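Local coordinates for protein RhCC (Rhodococcus jostii RHA1, PDB 4U5P) that probably acts as a cofactor-independent oxygenase of the tautomerase superfamily and binds magnesium as a trimer, at residues 66-71 / 103-108. Residues are numbered along the deposited sequence; the frame is centred on the assembly and turned at random.
Sequences LDHIAR and IHIDET. With MG (magnesium ion), chain F.
The His68 ring receives Ile105 CG2 over one face, a CH-pi contact with CG2 4.1 Å from the ring centroid and 13° off the normal. At the ring's edge, in plane, a water lies 2.8 Å from His68 ND1 and donates to Glu107 OE2 and Arg71 O, while NE2 is hydrogen-bonded to Tyr28 OH. The Asp67 and Asp106 side chains run side by side, pointing the same way, their carboxylate planes turned 64° apart. A second water can link them, 2.7 Å from both Asp67 OD1 and Asp106 OD2; Arg65 of the same chain and of the third subunit would offset the gathered negative charge. With chi1 at -164°, Asp106 swings its carboxylate away from its own backbone N, and OD2 binds the magnesium at 2.2 Å; Asp106 OD2 of the second and of the third subunit bind the same ion. On the sheet face shared with His68, Leu66 CG packs 3.7 Å from Ile105 CG1, and Leu66 CD2 meets Ile103 CD1 at 3.8 Å; replacing Leu66 by alanine removes CG and both methyls and is likely to leave Ile105 CG1 and Ile103 CD1 without this apolar cover. Four backbone bonds fix the register, among them His68 N to Asp106 O at 2.8 Å, nearly straight. The parallel strands 61-68 and 100-107, connected through helix 76-90, form a beta-alpha-beta unit, as in the tautomerase superfamily, here carrying a magnesium site shared by three subunits.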
ATOM      1  N   LEU B  66      -0.677   5.279   6.052  1.00 11.96           N
ATOM      2  CA  LEU B  66      -0.377   6.435   5.205  1.00 12.95           C
ATOM      3  C   LEU B  66       1.058   6.499   4.727  1.00 10.36           C
ATOM      4  O   LEU B  66       1.956   5.980   5.379  1.00 11.20           O
ATOM      5  CB  LEU B  66      -0.712   7.739   5.923  1.00 15.86           C
ATOM      6  CG  LEU B  66      -0.205   7.978   7.334  1.00 18.70           C
ATOM      7  CD1 LEU B  66       0.098   9.438   7.610  1.00 19.46           C
ATOM      8  CD2 LEU B  66      -1.280   7.494   8.295  1.00 20.78           C
ATOM      9  N   ASP B  67       1.234   7.126   3.555  1.00 10.03           N
ATOM     10  CA  ASP B  67       2.542   7.527   3.046  1.00 11.98           C
ATOM     11  C   ASP B  67       2.728   9.019   3.227  1.00 12.17           C
ATOM     12  O   ASP B  67       1.819   9.806   2.952  1.00 14.32           O
ATOM     13  CB  ASP B  67       2.715   7.198   1.555  1.00 12.26           C
ATOM     14  CG  ASP B  67       2.859   5.711   1.277  1.00 16.01           C
ATOM     15  OD1 ASP B  67       3.273   4.954   2.177  1.00 13.68           O
ATOM     16  OD2 ASP B  67       2.582   5.302   0.129  1.00 14.93           O
ATOM     17  N   HIS B  68       3.905   9.400   3.703  1.00 11.17           N
ATOM     18  CA  HIS B  68       4.350  10.788   3.663  1.00  9.28           C
ATOM     19  C   HIS B  68       5.357  10.937   2.542  1.00 10.08           C
ATOM     20  O   HIS B  68       6.382  10.257   2.535  1.00 12.29           O
ATOM     21  CB  HIS B  68       4.986  11.214   4.975  1.00 15.23           C
ATOM     22  CG  HIS B  68       4.003  11.653   6.012  1.00 14.40           C
ATOM     23  ND1 HIS B  68       4.396  12.140   7.239  1.00 17.27           N
ATOM     24  CD2 HIS B  68       2.649  11.703   5.999  1.00 10.94           C
ATOM     25  CE1 HIS B  68       3.324  12.453   7.947  1.00 18.03           C
ATOM     26  NE2 HIS B  68       2.254  12.201   7.216  1.00 13.67           N
ATOM     27  N   ILE B  69       5.061  11.840   1.617  1.00 11.06           N
ATOM     28  CA  ILE B  69       5.852  12.013   0.408  1.00 17.30           C
ATOM     29  C   ILE B  69       6.523  13.392   0.392  1.00 20.54           C
ATOM     30  O   ILE B  69       7.713  13.511   0.107  1.00 24.70           O
ATOM     31  CB  ILE B  69       4.976  11.863  -0.865  1.00 12.96           C
ATOM     32  CG1 ILE B  69       4.127  10.579  -0.798  1.00 17.62           C
ATOM     33  CG2 ILE B  69       5.858  11.871  -2.118  1.00 17.32           C
ATOM     34  CD1 ILE B  69       2.877  10.601  -1.664  1.00 20.49           C
ATOM     35  N   ALA B  70       5.753  14.423   0.721  1.00 21.42           N
ATOM     36  CA  ALA B  70       6.182  15.817   0.538  1.00 24.67           C
ATOM     37  C   ALA B  70       7.309  16.263   1.483  1.00 46.20           C
ATOM     38  O   ALA B  70       8.191  17.026   1.086  1.00 33.81           O
ATOM     39  CB  ALA B  70       4.993  16.747   0.691  1.00 21.77           C
ATOM     40  N   ARG B  71       7.295  15.764   2.715  1.00 24.79           N
ATOM     41  CA  ARG B  71       8.259  16.177   3.729  1.00 17.11           C
ATOM     42  C   ARG B  71       8.761  14.969   4.500  1.00 21.42           C
ATOM     43  O   ARG B  71       8.065  13.962   4.583  1.00 23.53           O
ATOM     44  CB  ARG B  71       7.618  17.136   4.736  1.00 22.44           C
ATOM     45  CG  ARG B  71       7.016  18.427   4.195  1.00 29.93           C
ATOM     46  CD  ARG B  71       8.018  19.542   4.222  1.00 28.50           C
ATOM     47  NE  ARG B  71       7.385  20.854   4.113  1.00 28.34           N
ATOM     48  CZ  ARG B  71       6.782  21.311   3.022  1.00 36.01           C
ATOM     49  NH1 ARG B  71       6.708  20.558   1.925  1.00 33.08           N
ATOM     50  NH2 ARG B  71       6.252  22.530   3.028  1.00 34.43           N
ATOM     51  N   ILE B 103      -2.584   2.311  13.396  1.00  9.19           N
ATOM     52  CA  ILE B 103      -2.132   3.245  12.367  1.00  8.92           C
ATOM     53  C   ILE B 103      -0.628   3.157  12.202  1.00 10.98           C
ATOM     54  O   ILE B 103       0.100   3.036  13.190  1.00 10.46           O
ATOM     55  CB  ILE B 103      -2.530   4.698  12.726  1.00 11.15           C
ATOM     56  CG1 ILE B 103      -2.082   5.672  11.630  1.00 15.11           C
ATOM     57  CG2 ILE B 103      -1.926   5.107  14.078  1.00 13.57           C
ATOM     58  CD1 ILE B 103      -2.697   7.068  11.757  1.00 13.55           C
ATOM     59  N   HIS B 104      -0.144   3.206  10.962  1.00 10.65           N
ATOM     60  CA  HIS B 104       1.288   3.399  10.758  1.00  8.56           C
ATOM     61  C   HIS B 104       1.582   4.231   9.520  1.00  7.57           C
ATOM     62  O   HIS B 104       0.717   4.401   8.653  1.00  9.06           O
ATOM     63  CB  HIS B 104       2.034   2.059  10.701  1.00 10.10           C
ATOM     64  CG  HIS B 104       1.824   1.270   9.444  1.00 10.51           C
ATOM     65  ND1 HIS B 104       0.666   0.567   9.194  1.00 12.95           N
ATOM     66  CD2 HIS B 104       2.647   1.016   8.403  1.00 12.31           C
ATOM     67  CE1 HIS B 104       0.772  -0.060   8.037  1.00 14.40           C
ATOM     68  NE2 HIS B 104       1.965   0.196   7.535  1.00 13.97           N
ATOM     69  N   ILE B 105       2.801   4.769   9.487  1.00  8.49           N
ATOM     70  CA  ILE B 105       3.247   5.676   8.436  1.00 10.12           C
ATOM     71  C   ILE B 105       4.506   5.155   7.769  1.00 10.49           C
ATOM     72  O   ILE B 105       5.408   4.633   8.435  1.00  9.25           O
ATOM     73  CB  ILE B 105       3.548   7.093   8.979  1.00 10.41           C
ATOM     74  CG1 ILE B 105       2.421   7.583   9.891  1.00 10.79           C
ATOM     75  CG2 ILE B 105       3.842   8.070   7.807  1.00 11.71           C
ATOM     76  CD1 ILE B 105       2.646   8.969  10.457  1.00 15.08           C
ATOM     77  N   ASP B 106       4.572   5.315   6.451  1.00  9.90           N
ATOM     78  CA  ASP B 106       5.820   5.114   5.724  1.00 12.65           C
ATOM     79  C   ASP B 106       6.236   6.434   5.085  1.00 12.02           C
ATOM     80  O   ASP B 106       5.395   7.256   4.748  1.00 15.05           O
ATOM     81  CB  ASP B 106       5.683   4.021   4.658  1.00 10.87           C
ATOM     82  CG  ASP B 106       7.039   3.521   4.151  1.00 17.11           C
ATOM     83  OD1 ASP B 106       8.030   3.641   4.906  1.00 16.51           O
ATOM     84  OD2 ASP B 106       7.115   2.973   3.023  1.00 14.36           O
ATOM     85  N   GLU B 107       7.536   6.640   4.953  1.00 12.08           N
ATOM     86  CA  GLU B 107       8.052   7.806   4.244  1.00 13.83           C
ATOM     87  C   GLU B 107       8.596   7.321   2.908  1.00 17.48           C
ATOM     88  O   GLU B 107       9.389   6.373   2.859  1.00 12.00           O
ATOM     89  CB  GLU B 107       9.121   8.531   5.069  1.00 15.71           C
ATOM     90  CG  GLU B 107       8.573   9.126   6.376  1.00 19.43           C
ATOM     91  CD  GLU B 107       9.618   9.916   7.165  1.00 22.10           C
ATOM     92  OE1 GLU B 107      10.687   9.352   7.466  1.00 28.31           O
ATOM     93  OE2 GLU B 107       9.365  11.091   7.508  1.00 17.74           O
ATOM     94  N   THR B 108       8.118   7.934   1.823  1.00 12.89           N
ATOM     95  CA  THR B 108       8.492   7.510   0.475  1.00 12.33           C
ATOM     96  C   THR B 108       9.215   8.665  -0.245  1.00 12.52           C
ATOM     97  O   THR B 108       9.106   9.821   0.168  1.00 12.91           O
ATOM     98  CB  THR B 108       7.260   7.050  -0.337  1.00 11.96           C
ATOM     99  OG1 THR B 108       6.405   8.166  -0.601  1.00 13.47           O
ATOM    100  CG2 THR B 108       6.464   5.992   0.443  1.00 12.57           C
TER
HETATM  101 MG    MG F 203       8.729   1.963   1.968  1.00  8.54          MG
HETATM  102  O   HOH W   1       4.920   2.988   1.485  1.00 24.43           O
HETATM  103  O   HOH W   2       7.161  12.559   6.840  1.00 21.26           O
HETATM  104  O   HOH W   3       9.740   1.853   3.851  1.00 13.30           O
HETATM  105  O   HOH W   4       9.789   3.772   1.670  1.00 13.72           O
HETATM  106  O   HOH W   5      10.456   1.069   1.253  1.00 11.90           O